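Local coordinates for aspartate--tRNA(Asp/Asn) ligase (Thermus thermophilus, PDB 1N9W), which attaches L-aspartate to both tRNA(Asp) and tRNA(Asn) with similar efficiency, first activating the amino acid with ATP as Asp-AMP, at residues Ile185-Phe190 against Asp218-Phe223; Met231-Ala236 against Gly388-Gly393; Arg396-Leu401 against Arg408-Phe413. All coordinates share one frame; numbering follows the deposited sequence.

Contact 1: residues Ile185-Phe190 against Asp218-Phe223; sequences IMVGVF and DVEMGF
Val187 on helix 181-190 sits over the end of strand 215-222, where its CA comes within 6.0 Å of Gly222 CA and the two axes cross at 55°. The helix carries the contact with this one side chain, whose two methyls do different jobs. CG1, anti to the backbone N (chi1 164°), rests on the strand backbone and stands 3.6 Å from Gly222 N, with Gly222 CA almost as near. There is little slack here: a CB modelled on Gly222 would come to about 2.8 Å from Val187 CG1. The other methyl, CG2, presses on the aliphatic part of Glu220, 3.3 Å from Glu220 CG, with the two side chains crossing at about a right angle. Glu220 turns sharply at its second torsion (chi2 77°), offering a methylene to the valine while its carboxylate goes elsewhere. An alanine in place of Val187 would take away both methyls, which would probably open a gap above Gly222 and let the Glu220 methylenes shift. The strand is the second of class II motif 2, paired with 192-198 through backbone bonds such as Glu220 with Val193. The helix meets the second subunit too, with Val189 O accepting a bond from Arg122 of that chain. Glu220 OE2 makes a salt bridge to Arg352, and OE1 a weak hydrogen bond to His387. The valine thus supplies apolar contact to the glutamate's methylenes, while the carboxylate probably balances the charge of, and positions, an arginine predicted to bind L-aspartate.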
ATOM      1  N   ILE B 185      -6.740 -10.858 -15.018  1.00 33.06           N
ATOM      2  CA  ILE B 185      -8.180 -10.881 -14.860  1.00 32.21           C
ATOM      3  C   ILE B 185      -8.653  -9.508 -14.413  1.00 32.43           C
ATOM      4  O   ILE B 185      -9.687  -9.024 -14.872  1.00 32.71           O
ATOM      5  CB  ILE B 185      -8.612 -11.912 -13.812  1.00 31.29           C
ATOM      6  CG1 ILE B 185      -8.211 -13.315 -14.276  1.00 32.09           C
ATOM      7  CG2 ILE B 185     -10.114 -11.826 -13.581  1.00 30.88           C
ATOM      8  CD1 ILE B 185      -8.565 -14.408 -13.293  1.00 33.40           C
ATOM      9  N   MET B 186      -7.900  -8.870 -13.523  1.00 31.22           N
ATOM     10  CA  MET B 186      -8.317  -7.553 -13.052  1.00 31.35           C
ATOM     11  C   MET B 186      -8.164  -6.490 -14.141  1.00 30.27           C
ATOM     12  O   MET B 186      -8.793  -5.438 -14.068  1.00 30.02           O
ATOM     13  CB  MET B 186      -7.566  -7.163 -11.768  1.00 28.98           C
ATOM     14  CG  MET B 186      -7.944  -8.018 -10.543  1.00 26.50           C
ATOM     15  SD  MET B 186      -9.721  -8.252 -10.317  1.00 24.63           S
ATOM     16  CE  MET B 186     -10.159  -6.679  -9.649  1.00 25.42           C
ATOM     17  N   VAL B 187      -7.341  -6.763 -15.150  1.00 29.96           N
ATOM     18  CA  VAL B 187      -7.178  -5.822 -16.258  1.00 29.89           C
ATOM     19  C   VAL B 187      -8.500  -5.753 -17.034  1.00 29.49           C
ATOM     20  O   VAL B 187      -8.845  -4.719 -17.598  1.00 30.22           O
ATOM     21  CB  VAL B 187      -6.044  -6.270 -17.219  1.00 30.54           C
ATOM     22  CG1 VAL B 187      -6.142  -5.529 -18.538  1.00 27.48           C
ATOM     23  CG2 VAL B 187      -4.698  -6.004 -16.586  1.00 30.69           C
ATOM     24  N   GLY B 188      -9.231  -6.864 -17.062  1.00 29.57           N
ATOM     25  CA  GLY B 188     -10.504  -6.890 -17.763  1.00 30.10           C
ATOM     26  C   GLY B 188     -11.601  -6.244 -16.935  1.00 30.90           C
ATOM     27  O   GLY B 188     -12.696  -5.985 -17.426  1.00 30.68           O
ATOM     28  N   VAL B 189     -11.297  -5.986 -15.667  1.00 31.33           N
ATOM     29  CA  VAL B 189     -12.248  -5.368 -14.753  1.00 29.76           C
ATOM     30  C   VAL B 189     -12.017  -3.862 -14.642  1.00 29.94           C
ATOM     31  O   VAL B 189     -12.956  -3.071 -14.773  1.00 30.29           O
ATOM     32  CB  VAL B 189     -12.154  -6.022 -13.347  1.00 30.58           C
ATOM     33  CG1 VAL B 189     -13.129  -5.355 -12.380  1.00 27.50           C
ATOM     34  CG2 VAL B 189     -12.448  -7.520 -13.447  1.00 29.17           C
ATOM     35  N   PHE B 190     -10.766  -3.466 -14.430  1.00 29.82           N
ATOM     36  CA  PHE B 190     -10.420  -2.050 -14.269  1.00 29.48           C
ATOM     37  C   PHE B 190      -9.508  -1.467 -15.348  1.00 29.34           C
ATOM     38  O   PHE B 190      -9.162  -0.288 -15.294  1.00 29.56           O
ATOM     39  CB  PHE B 190      -9.779  -1.844 -12.893  1.00 27.65           C
ATOM     40  CG  PHE B 190     -10.718  -2.084 -11.739  1.00 26.73           C
ATOM     41  CD1 PHE B 190     -11.891  -1.349 -11.619  1.00 24.16           C
ATOM     42  CD2 PHE B 190     -10.410  -3.027 -10.754  1.00 26.19           C
ATOM     43  CE1 PHE B 190     -12.749  -1.540 -10.537  1.00 23.09           C
ATOM     44  CE2 PHE B 190     -11.263  -3.229  -9.663  1.00 25.30           C
ATOM     45  CZ  PHE B 190     -12.437  -2.485  -9.555  1.00 24.59           C
ATOM     46  N   ASP B 218       3.978  -4.183  -8.695  1.00 27.73           N
ATOM     47  CA  ASP B 218       3.448  -4.688  -9.951  1.00 28.60           C
ATOM     48  C   ASP B 218       2.473  -3.736 -10.639  1.00 30.08           C
ATOM     49  O   ASP B 218       1.654  -3.066  -9.993  1.00 27.39           O
ATOM     50  CB  ASP B 218       2.765  -6.034  -9.707  1.00 31.18           C
ATOM     51  CG  ASP B 218       3.699  -7.058  -9.059  1.00 34.52           C
ATOM     52  OD1 ASP B 218       3.224  -8.140  -8.668  1.00 37.99           O
ATOM     53  OD2 ASP B 218       4.905  -6.779  -8.944  1.00 36.14           O
ATOM     54  N   VAL B 219       2.564  -3.703 -11.964  1.00 28.46           N
ATOM     55  CA  VAL B 219       1.716  -2.856 -12.791  1.00 29.24           C
ATOM     56  C   VAL B 219       1.220  -3.681 -13.979  1.00 30.37           C
ATOM     57  O   VAL B 219       1.994  -4.401 -14.602  1.00 30.40           O
ATOM     58  CB  VAL B 219       2.506  -1.636 -13.329  1.00 27.49           C
ATOM     59  CG1 VAL B 219       1.565  -0.688 -14.056  1.00 28.24           C
ATOM     60  CG2 VAL B 219       3.211  -0.922 -12.191  1.00 24.65           C
ATOM     61  N   GLU B 220      -0.069  -3.582 -14.283  1.00 30.92           N
ATOM     62  CA  GLU B 220      -0.649  -4.303 -15.412  1.00 33.13           C
ATOM     63  C   GLU B 220      -1.701  -3.371 -16.026  1.00 33.56           C
ATOM     64  O   GLU B 220      -2.543  -2.815 -15.313  1.00 31.90           O
ATOM     65  CB  GLU B 220      -1.283  -5.626 -14.942  1.00 34.47           C
ATOM     66  CG  GLU B 220      -1.542  -6.664 -16.048  1.00 36.05           C
ATOM     67  CD  GLU B 220      -0.286  -7.408 -16.513  1.00 39.55           C
ATOM     68  OE1 GLU B 220      -0.366  -8.113 -17.542  1.00 42.33           O
ATOM     69  OE2 GLU B 220       0.773  -7.306 -15.860  1.00 38.55           O
ATOM     70  N   MET B 221      -1.624  -3.172 -17.341  1.00 33.64           N
ATOM     71  CA  MET B 221      -2.567  -2.298 -18.041  1.00 33.49           C
ATOM     72  C   MET B 221      -2.984  -2.878 -19.393  1.00 33.37           C
ATOM     73  O   MET B 221      -2.179  -3.507 -20.079  1.00 33.48           O
ATOM     74  CB  MET B 221      -1.957  -0.893 -18.225  1.00 34.02           C
ATOM     75  CG  MET B 221      -0.799  -0.787 -19.207  1.00 32.99           C
ATOM     76  SD  MET B 221       0.008   0.850 -19.273  1.00 36.76           S
ATOM     77  CE  MET B 221      -1.373   1.936 -19.611  1.00 26.28           C
ATOM     78  N   GLY B 222      -4.250  -2.674 -19.758  1.00 33.90           N
ATOM     79  CA  GLY B 222      -4.769  -3.180 -21.021  1.00 31.66           C
ATOM     80  C   GLY B 222      -4.943  -2.097 -22.073  1.00 31.43           C
ATOM     81  O   GLY B 222      -4.669  -0.925 -21.817  1.00 29.65           O
ATOM     82  N   PHE B 223      -5.403  -2.489 -23.262  1.00 32.94           N
ATOM     83  CA  PHE B 223      -5.609  -1.563 -24.377  1.00 32.35           C
ATOM     84  C   PHE B 223      -4.325  -0.838 -24.772  1.00 33.05           C
ATOM     85  O   PHE B 223      -4.323   0.366 -25.020  1.00 32.52           O
ATOM     86  CB  PHE B 223      -6.696  -0.545 -24.036  1.00 33.01           C
ATOM     87  CG  PHE B 223      -8.058  -1.147 -23.922  1.00 34.66           C
ATOM     88  CD1 PHE B 223      -8.706  -1.646 -25.042  1.00 34.05           C
ATOM     89  CD2 PHE B 223      -8.682  -1.252 -22.688  1.00 35.43           C
ATOM     90  CE1 PHE B 223      -9.958  -2.246 -24.934  1.00 33.10           C
ATOM     91  CE2 PHE B 223      -9.932  -1.852 -22.574  1.00 36.20           C
ATOM     92  CZ  PHE B 223     -10.570  -2.351 -23.700  1.00 34.85           C
TER

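Contact 2: residues Met231-Ala236 against Gly388-Gly393; sequences MRLEEA and GGFAIG
Phe390, on the strand of class II motif 3, takes the Glu234 side chain of helix 227-248 at the rim of one face of its ring. The carboxylate lies nearly parallel to the ring, the planes 17° apart, with OE1 3.8 Å above the ring plane and displaced toward the rim. Nearer the backbone, Glu234 CB packs 3.4 Å from Phe390 CZ; the side chain skirts the CE1-CZ rim, and only OE1 leans in over the face. Leu233, one residue back, comes to the ring edge instead, its CD2 3.9 Å from Phe390 CE2. Ile392 rises two residues on along the strand and meets Glu234 from the opposite direction, with Ile392 CD1 3.7 Å from Glu234 OE2. Phe390 points its CB at the helix, and with CG between the backbone N and the carbonyl carbon (chi1 63°) the ring is brought beside Glu234. Helix and strand run at 36° to each other, and their axes stay 9.6 Å apart, a spacing filled by these side chains. Farther out, Phe337 of strand 336-341 touches both Glu234 and Phe390, and Phe390 pairs through its backbone with Val219 of the motif 2 strand. This is how the helix is laid on the face of the class II antiparallel sheet away from Glu220 and Arg352. A carboxylate sunk among aromatic and aliphatic groups may well have a raised pKa. Its two oxygens fare differently: Glu234 OE2 is hydrogen-bonded to Thr347 OG1, whereas the buried OE1 has no polar partner in the model.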
ATOM      1  N   MET B 231       7.171   0.569 -21.271  1.00 40.50           N
ATOM      2  CA  MET B 231       8.460   1.219 -21.018  1.00 40.36           C
ATOM      3  C   MET B 231       8.298   2.725 -20.804  1.00 38.69           C
ATOM      4  O   MET B 231       8.870   3.287 -19.867  1.00 38.60           O
ATOM      5  CB  MET B 231       9.452   0.925 -22.165  1.00 39.33           C
ATOM      6  CG  MET B 231      10.229  -0.393 -21.978  1.00 39.57           C
ATOM      7  SD  MET B 231      11.373  -0.894 -23.328  1.00 36.15           S
ATOM      8  CE  MET B 231      10.305  -2.019 -24.260  1.00 34.31           C
ATOM      9  N   ARG B 232       7.512   3.374 -21.656  1.00 37.54           N
ATOM     10  CA  ARG B 232       7.282   4.805 -21.509  1.00 37.83           C
ATOM     11  C   ARG B 232       6.560   5.085 -20.184  1.00 36.83           C
ATOM     12  O   ARG B 232       6.822   6.093 -19.530  1.00 35.76           O
ATOM     13  CB  ARG B 232       6.461   5.336 -22.689  1.00 41.89           C
ATOM     14  CG  ARG B 232       7.297   5.619 -23.940  1.00 46.37           C
ATOM     15  CD  ARG B 232       6.568   5.202 -25.207  1.00 50.87           C
ATOM     16  NE  ARG B 232       5.190   5.689 -25.230  1.00 54.12           N
ATOM     17  CZ  ARG B 232       4.255   5.230 -26.056  1.00 56.26           C
ATOM     18  NH1 ARG B 232       4.554   4.271 -26.928  1.00 56.09           N
ATOM     19  NH2 ARG B 232       3.022   5.721 -26.003  1.00 56.54           N
ATOM     20  N   LEU B 233       5.662   4.188 -19.791  1.00 36.06           N
ATOM     21  CA  LEU B 233       4.931   4.345 -18.545  1.00 36.53           C
ATOM     22  C   LEU B 233       5.883   4.239 -17.353  1.00 35.93           C
ATOM     23  O   LEU B 233       5.881   5.091 -16.469  1.00 33.77           O
ATOM     24  CB  LEU B 233       3.846   3.275 -18.409  1.00 37.16           C
ATOM     25  CG  LEU B 233       3.218   3.152 -17.000  1.00 39.64           C
ATOM     26  CD1 LEU B 233       2.324   4.345 -16.740  1.00 38.40           C
ATOM     27  CD2 LEU B 233       2.416   1.860 -16.893  1.00 41.09           C
ATOM     28  N   GLU B 234       6.694   3.187 -17.340  1.00 35.35           N
ATOM     29  CA  GLU B 234       7.635   2.982 -16.254  1.00 36.35           C
ATOM     30  C   GLU B 234       8.599   4.146 -16.065  1.00 35.99           C
ATOM     31  O   GLU B 234       8.983   4.468 -14.934  1.00 35.79           O
ATOM     32  CB  GLU B 234       8.411   1.684 -16.450  1.00 36.11           C
ATOM     33  CG  GLU B 234       9.559   1.548 -15.482  1.00 38.77           C
ATOM     34  CD  GLU B 234      10.038   0.116 -15.312  1.00 39.83           C
ATOM     35  OE1 GLU B 234       9.977  -0.661 -16.290  1.00 39.66           O
ATOM     36  OE2 GLU B 234      10.488  -0.213 -14.195  1.00 37.51           O
ATOM     37  N   GLU B 235       8.990   4.778 -17.166  1.00 35.96           N
ATOM     38  CA  GLU B 235       9.908   5.919 -17.121  1.00 35.78           C
ATOM     39  C   GLU B 235       9.282   7.075 -16.364  1.00 34.37           C
ATOM     40  O   GLU B 235       9.913   7.681 -15.499  1.00 34.19           O
ATOM     41  CB  GLU B 235      10.263   6.385 -18.542  1.00 37.69           C
ATOM     42  CG  GLU B 235      11.451   5.655 -19.160  1.00 42.10           C
ATOM     43  CD  GLU B 235      11.767   6.138 -20.586  1.00 43.53           C
ATOM     44  OE1 GLU B 235      11.801   7.368 -20.818  1.00 43.61           O
ATOM     45  OE2 GLU B 235      11.999   5.286 -21.458  1.00 45.91           O
ATOM     46  N   ALA B 236       8.037   7.381 -16.706  1.00 32.97           N
ATOM     47  CA  ALA B 236       7.318   8.473 -16.060  1.00 34.32           C
ATOM     48  C   ALA B 236       7.053   8.097 -14.600  1.00 33.80           C
ATOM     49  O   ALA B 236       7.169   8.937 -13.709  1.00 34.32           O
ATOM     50  CB  ALA B 236       6.005   8.740 -16.800  1.00 33.22           C
ATOM     51  N   GLY B 388      -0.308  -5.693 -21.102  1.00 38.23           N
ATOM     52  CA  GLY B 388       1.035  -6.009 -20.659  1.00 38.62           C
ATOM     53  C   GLY B 388       1.276  -5.443 -19.272  1.00 36.25           C
ATOM     54  O   GLY B 388       0.408  -4.788 -18.703  1.00 36.63           O
ATOM     55  N   GLY B 389       2.456  -5.695 -18.726  1.00 36.22           N
ATOM     56  CA  GLY B 389       2.763  -5.193 -17.404  1.00 33.93           C
ATOM     57  C   GLY B 389       4.201  -5.446 -17.016  1.00 34.08           C
ATOM     58  O   GLY B 389       4.990  -5.983 -17.798  1.00 34.20           O
ATOM     59  N   PHE B 390       4.538  -5.060 -15.794  1.00 33.89           N
ATOM     60  CA  PHE B 390       5.887  -5.228 -15.286  1.00 32.58           C
ATOM     61  C   PHE B 390       5.875  -5.111 -13.767  1.00 32.69           C
ATOM     62  O   PHE B 390       4.882  -4.679 -13.172  1.00 30.12           O
ATOM     63  CB  PHE B 390       6.810  -4.178 -15.914  1.00 32.35           C
ATOM     64  CG  PHE B 390       6.452  -2.748 -15.574  1.00 33.96           C
ATOM     65  CD1 PHE B 390       7.006  -2.129 -14.456  1.00 32.68           C
ATOM     66  CD2 PHE B 390       5.591  -2.009 -16.387  1.00 32.91           C
ATOM     67  CE1 PHE B 390       6.717  -0.804 -14.153  1.00 32.60           C
ATOM     68  CE2 PHE B 390       5.297  -0.675 -16.085  1.00 33.86           C
ATOM     69  CZ  PHE B 390       5.863  -0.072 -14.966  1.00 31.79           C
ATOM     70  N   ALA B 391       6.979  -5.505 -13.142  1.00 32.54           N
ATOM     71  CA  ALA B 391       7.095  -5.458 -11.695  1.00 32.80           C
ATOM     72  C   ALA B 391       8.404  -4.792 -11.332  1.00 33.09           C
ATOM     73  O   ALA B 391       9.400  -4.943 -12.038  1.00 36.00           O
ATOM     74  CB  ALA B 391       7.048  -6.869 -11.123  1.00 32.09           C
ATOM     75  N   ILE B 392       8.402  -4.055 -10.230  1.00 32.41           N
ATOM     76  CA  ILE B 392       9.600  -3.370  -9.784  1.00 30.59           C
ATOM     77  C   ILE B 392      10.070  -3.918  -8.447  1.00 30.26           C
ATOM     78  O   ILE B 392       9.299  -3.989  -7.490  1.00 30.34           O
ATOM     79  CB  ILE B 392       9.348  -1.855  -9.632  1.00 31.71           C
ATOM     80  CG1 ILE B 392       8.910  -1.271 -10.976  1.00 31.23           C
ATOM     81  CG2 ILE B 392      10.595  -1.163  -9.118  1.00 28.96           C
ATOM     82  CD1 ILE B 392       8.745   0.235 -10.968  1.00 30.60           C
ATOM     83  N   GLY B 393      11.336  -4.320  -8.393  1.00 29.11           N
ATOM     84  CA  GLY B 393      11.898  -4.836  -7.157  1.00 28.44           C
ATOM     85  C   GLY B 393      12.158  -3.652  -6.256  1.00 27.25           C
ATOM     86  O   GLY B 393      13.204  -3.009  -6.353  1.00 27.67           O
TER

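Contact 3: residues Arg396-Leu401 against Arg408-Phe413; sequences RLTQKL and RYARAF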
ATOM      1  N   ARG B 396      15.599  -3.522  -4.383  1.00 30.28           N
ATOM      2  CA  ARG B 396      16.757  -3.359  -5.266  1.00 31.23           C
ATOM      3  C   ARG B 396      16.872  -1.922  -5.727  1.00 30.42           C
ATOM      4  O   ARG B 396      17.964  -1.353  -5.765  1.00 29.04           O
ATOM      5  CB  ARG B 396      16.639  -4.258  -6.488  1.00 32.92           C
ATOM      6  CG  ARG B 396      16.919  -5.695  -6.198  1.00 36.86           C
ATOM      7  CD  ARG B 396      16.842  -6.504  -7.463  1.00 40.68           C
ATOM      8  NE  ARG B 396      17.290  -7.865  -7.213  1.00 45.17           N
ATOM      9  CZ  ARG B 396      17.307  -8.834  -8.121  1.00 47.41           C
ATOM     10  NH1 ARG B 396      16.898  -8.604  -9.364  1.00 47.05           N
ATOM     11  NH2 ARG B 396      17.735 -10.038  -7.776  1.00 47.85           N
ATOM     12  N   LEU B 397      15.736  -1.345  -6.096  1.00 29.49           N
ATOM     13  CA  LEU B 397      15.718   0.031  -6.541  1.00 29.52           C
ATOM     14  C   LEU B 397      16.274   0.906  -5.426  1.00 29.48           C
ATOM     15  O   LEU B 397      17.183   1.705  -5.641  1.00 29.07           O
ATOM     16  CB  LEU B 397      14.289   0.454  -6.867  1.00 29.22           C
ATOM     17  CG  LEU B 397      14.044   1.931  -7.178  1.00 27.64           C
ATOM     18  CD1 LEU B 397      14.976   2.409  -8.290  1.00 27.86           C
ATOM     19  CD2 LEU B 397      12.593   2.089  -7.574  1.00 25.93           C
ATOM     20  N   THR B 398      15.728   0.723  -4.227  1.00 29.76           N
ATOM     21  CA  THR B 398      16.133   1.492  -3.051  1.00 28.79           C
ATOM     22  C   THR B 398      17.608   1.290  -2.753  1.00 30.35           C
ATOM     23  O   THR B 398      18.327   2.239  -2.446  1.00 29.29           O
ATOM     24  CB  THR B 398      15.321   1.064  -1.799  1.00 27.61           C
ATOM     25  OG1 THR B 398      13.936   1.378  -1.993  1.00 28.04           O
ATOM     26  CG2 THR B 398      15.828   1.773  -0.555  1.00 25.23           C
ATOM     27  N   GLN B 399      18.042   0.038  -2.834  1.00 31.33           N
ATOM     28  CA  GLN B 399      19.430  -0.319  -2.569  1.00 33.38           C
ATOM     29  C   GLN B 399      20.381   0.427  -3.499  1.00 32.61           C
ATOM     30  O   GLN B 399      21.279   1.147  -3.054  1.00 32.93           O
ATOM     31  CB  GLN B 399      19.625  -1.820  -2.761  1.00 35.26           C
ATOM     32  CG  GLN B 399      20.994  -2.330  -2.368  1.00 37.62           C
ATOM     33  CD  GLN B 399      21.541  -3.323  -3.371  1.00 39.86           C
ATOM     34  OE1 GLN B 399      20.809  -4.169  -3.888  1.00 40.31           O
ATOM     35  NE2 GLN B 399      22.837  -3.231  -3.647  1.00 41.99           N
ATOM     36  N   LYS B 400      20.181   0.245  -4.797  1.00 32.61           N
ATOM     37  CA  LYS B 400      21.026   0.888  -5.783  1.00 33.20           C
ATOM     38  C   LYS B 400      20.919   2.406  -5.782  1.00 32.81           C
ATOM     39  O   LYS B 400      21.893   3.109  -6.063  1.00 33.70           O
ATOM     40  CB  LYS B 400      20.722   0.320  -7.175  1.00 33.58           C
ATOM     41  CG  LYS B 400      21.428  -1.000  -7.423  1.00 37.04           C
ATOM     42  CD  LYS B 400      22.942  -0.776  -7.401  1.00 38.41           C
ATOM     43  CE  LYS B 400      23.718  -2.073  -7.428  1.00 40.80           C
ATOM     44  NZ  LYS B 400      25.175  -1.815  -7.544  1.00 43.21           N
ATOM     45  N   LEU B 401      19.742   2.917  -5.444  1.00 32.32           N
ATOM     46  CA  LEU B 401      19.519   4.362  -5.402  1.00 30.03           C
ATOM     47  C   LEU B 401      20.324   5.005  -4.282  1.00 30.07           C
ATOM     48  O   LEU B 401      20.857   6.102  -4.439  1.00 28.91           O
ATOM     49  CB  LEU B 401      18.035   4.655  -5.172  1.00 31.42           C
ATOM     50  CG  LEU B 401      17.595   6.121  -5.181  1.00 32.22           C
ATOM     51  CD1 LEU B 401      17.686   6.665  -6.596  1.00 32.32           C
ATOM     52  CD2 LEU B 401      16.154   6.237  -4.681  1.00 33.14           C
ATOM     53  N   ARG B 408      19.546  -6.365   1.792  1.00 47.90           N
ATOM     54  CA  ARG B 408      18.986  -6.517   3.136  1.00 49.73           C
ATOM     55  C   ARG B 408      18.882  -5.185   3.878  1.00 49.31           C
ATOM     56  O   ARG B 408      18.124  -5.063   4.841  1.00 46.70           O
ATOM     57  CB  ARG B 408      19.830  -7.504   3.952  1.00 52.42           C
ATOM     58  CG  ARG B 408      20.153  -8.798   3.210  1.00 57.48           C
ATOM     59  CD  ARG B 408      20.686  -9.889   4.137  1.00 61.06           C
ATOM     60  NE  ARG B 408      19.624 -10.478   4.954  1.00 66.08           N
ATOM     61  CZ  ARG B 408      19.799 -11.482   5.811  1.00 67.46           C
ATOM     62  NH1 ARG B 408      21.003 -12.018   5.971  1.00 68.99           N
ATOM     63  NH2 ARG B 408      18.770 -11.956   6.507  1.00 66.93           N
ATOM     64  N   TYR B 409      19.649  -4.196   3.419  1.00 49.15           N
ATOM     65  CA  TYR B 409      19.663  -2.862   4.015  1.00 49.78           C
ATOM     66  C   TYR B 409      18.423  -2.040   3.671  1.00 48.97           C
ATOM     67  O   TYR B 409      18.238  -0.942   4.195  1.00 49.06           O
ATOM     68  CB  TYR B 409      20.910  -2.091   3.568  1.00 52.65           C
ATOM     69  CG  TYR B 409      22.178  -2.482   4.293  1.00 56.27           C
ATOM     70  CD1 TYR B 409      22.625  -3.803   4.295  1.00 57.99           C
ATOM     71  CD2 TYR B 409      22.923  -1.533   4.996  1.00 57.82           C
ATOM     72  CE1 TYR B 409      23.777  -4.174   4.981  1.00 59.66           C
ATOM     73  CE2 TYR B 409      24.080  -1.893   5.687  1.00 59.38           C
ATOM     74  CZ  TYR B 409      24.500  -3.216   5.676  1.00 60.48           C
ATOM     75  OH  TYR B 409      25.629  -3.596   6.367  1.00 62.61           O
ATOM     76  N   ALA B 410      17.581  -2.567   2.788  1.00 47.76           N
ATOM     77  CA  ALA B 410      16.363  -1.874   2.379  1.00 47.09           C
ATOM     78  C   ALA B 410      15.149  -2.648   2.868  1.00 47.12           C
ATOM     79  O   ALA B 410      14.013  -2.343   2.507  1.00 47.79           O
ATOM     80  CB  ALA B 410      16.323  -1.748   0.865  1.00 47.12           C
ATOM     81  N   ARG B 411      15.409  -3.649   3.698  1.00 47.48           N
ATOM     82  CA  ARG B 411      14.375  -4.512   4.252  1.00 47.23           C
ATOM     83  C   ARG B 411      14.388  -4.320   5.776  1.00 46.31           C
ATOM     84  O   ARG B 411      15.458  -4.292   6.390  1.00 45.01           O
ATOM     85  CB  ARG B 411      14.706  -5.962   3.878  1.00 49.18           C
ATOM     86  CG  ARG B 411      13.626  -6.994   4.144  1.00 51.94           C
ATOM     87  CD  ARG B 411      12.488  -6.895   3.143  1.00 56.31           C
ATOM     88  NE  ARG B 411      11.559  -8.022   3.266  1.00 60.06           N
ATOM     89  CZ  ARG B 411      10.432  -8.152   2.569  1.00 60.61           C
ATOM     90  NH1 ARG B 411      10.078  -7.225   1.689  1.00 59.55           N
ATOM     91  NH2 ARG B 411       9.660  -9.213   2.752  1.00 62.64           N
ATOM     92  N   ALA B 412      13.206  -4.175   6.377  1.00 44.97           N
ATOM     93  CA  ALA B 412      13.105  -3.977   7.822  1.00 44.01           C
ATOM     94  C   ALA B 412      13.618  -5.188   8.594  1.00 43.63           C
ATOM     95  O   ALA B 412      14.495  -5.071   9.450  1.00 42.97           O
ATOM     96  CB  ALA B 412      11.659  -3.685   8.217  1.00 42.28           C
ATOM     97  N   PHE B 413      13.066  -6.355   8.288  1.00 44.45           N
ATOM     98  CA  PHE B 413      13.477  -7.577   8.964  1.00 46.00           C
ATOM     99  C   PHE B 413      13.803  -8.681   7.955  1.00 47.73           C
ATOM    100  O   PHE B 413      12.973  -9.553   7.687  1.00 46.80           O
ATOM    101  CB  PHE B 413      12.374  -8.058   9.907  1.00 45.57           C
ATOM    102  CG  PHE B 413      11.778  -6.967  10.763  1.00 46.93           C
ATOM    103  CD1 PHE B 413      10.660  -6.253  10.329  1.00 46.03           C
ATOM    104  CD2 PHE B 413      12.323  -6.666  12.008  1.00 45.96           C
ATOM    105  CE1 PHE B 413      10.094  -5.262  11.121  1.00 44.48           C
ATOM    106  CE2 PHE B 413      11.765  -5.675  12.808  1.00 45.37           C
ATOM    107  CZ  PHE B 413      10.647  -4.973  12.365  1.00 44.82           C
TER
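In class II motif 3, Thr398 of helix 394-402 meets Ala410 of the chain's own C-terminal tail. Ala410 ends a short 3-10 turn, 408-410, and points its CB at the helix. That methyl comes alongside the apolar branch of Thr398, with Ala410 CB 3.8 Å from Thr398 CG2. Thr398 splits its work between two branches: CG2, anti to the backbone N, is given to the tail, while OG1 (chi1 -64°) turns back to hydrogen-bond with Ala394 O one helical turn earlier. The hydroxyl is thus satisfied within its own helix, and the threonine meets Ala410 with its CB and CG2. Helix 119-141 of motif 1 also packs on Thr398, through Gln128 and Leu131. The same motif 3 helix carries Arg396, predicted to bind ATP, and the tail goes on to Phe413, whose ring meets that of Tyr182 of the second subunit. Here, then, the tail lies against the motif 3 helix before reaching the dimer partner. The backbones are close as well: Gln399 CA lies 6.0 Å from Ala410 CA, and the alanine methyl, Ala410 CB, stands 4.5 Å from Gln399 N.

All three contacts are buried and free of cross-segment hydrogen bonds, yet they serve different parts of the class II catalytic domain. Contacts 1 and 2 share one sheet: strands 215-222 and 387-393 are antiparallel neighbours, joined for example by a probable hydrogen bond from Met221 N to Gly388 O, with helix 181-190 on one face and helix 227-248 on the other. Each sets a glutamate against apolar groups, but the one in contact 1 reaches an arginine, the one in contact 2 a threonine. Contact 3 follows contact 2 directly in the chain, and Ile392 packs on Leu397 at the junction; it is a methyl-to-methyl touch with the least buried area. Contacts 1 and 3 both border the second subunit.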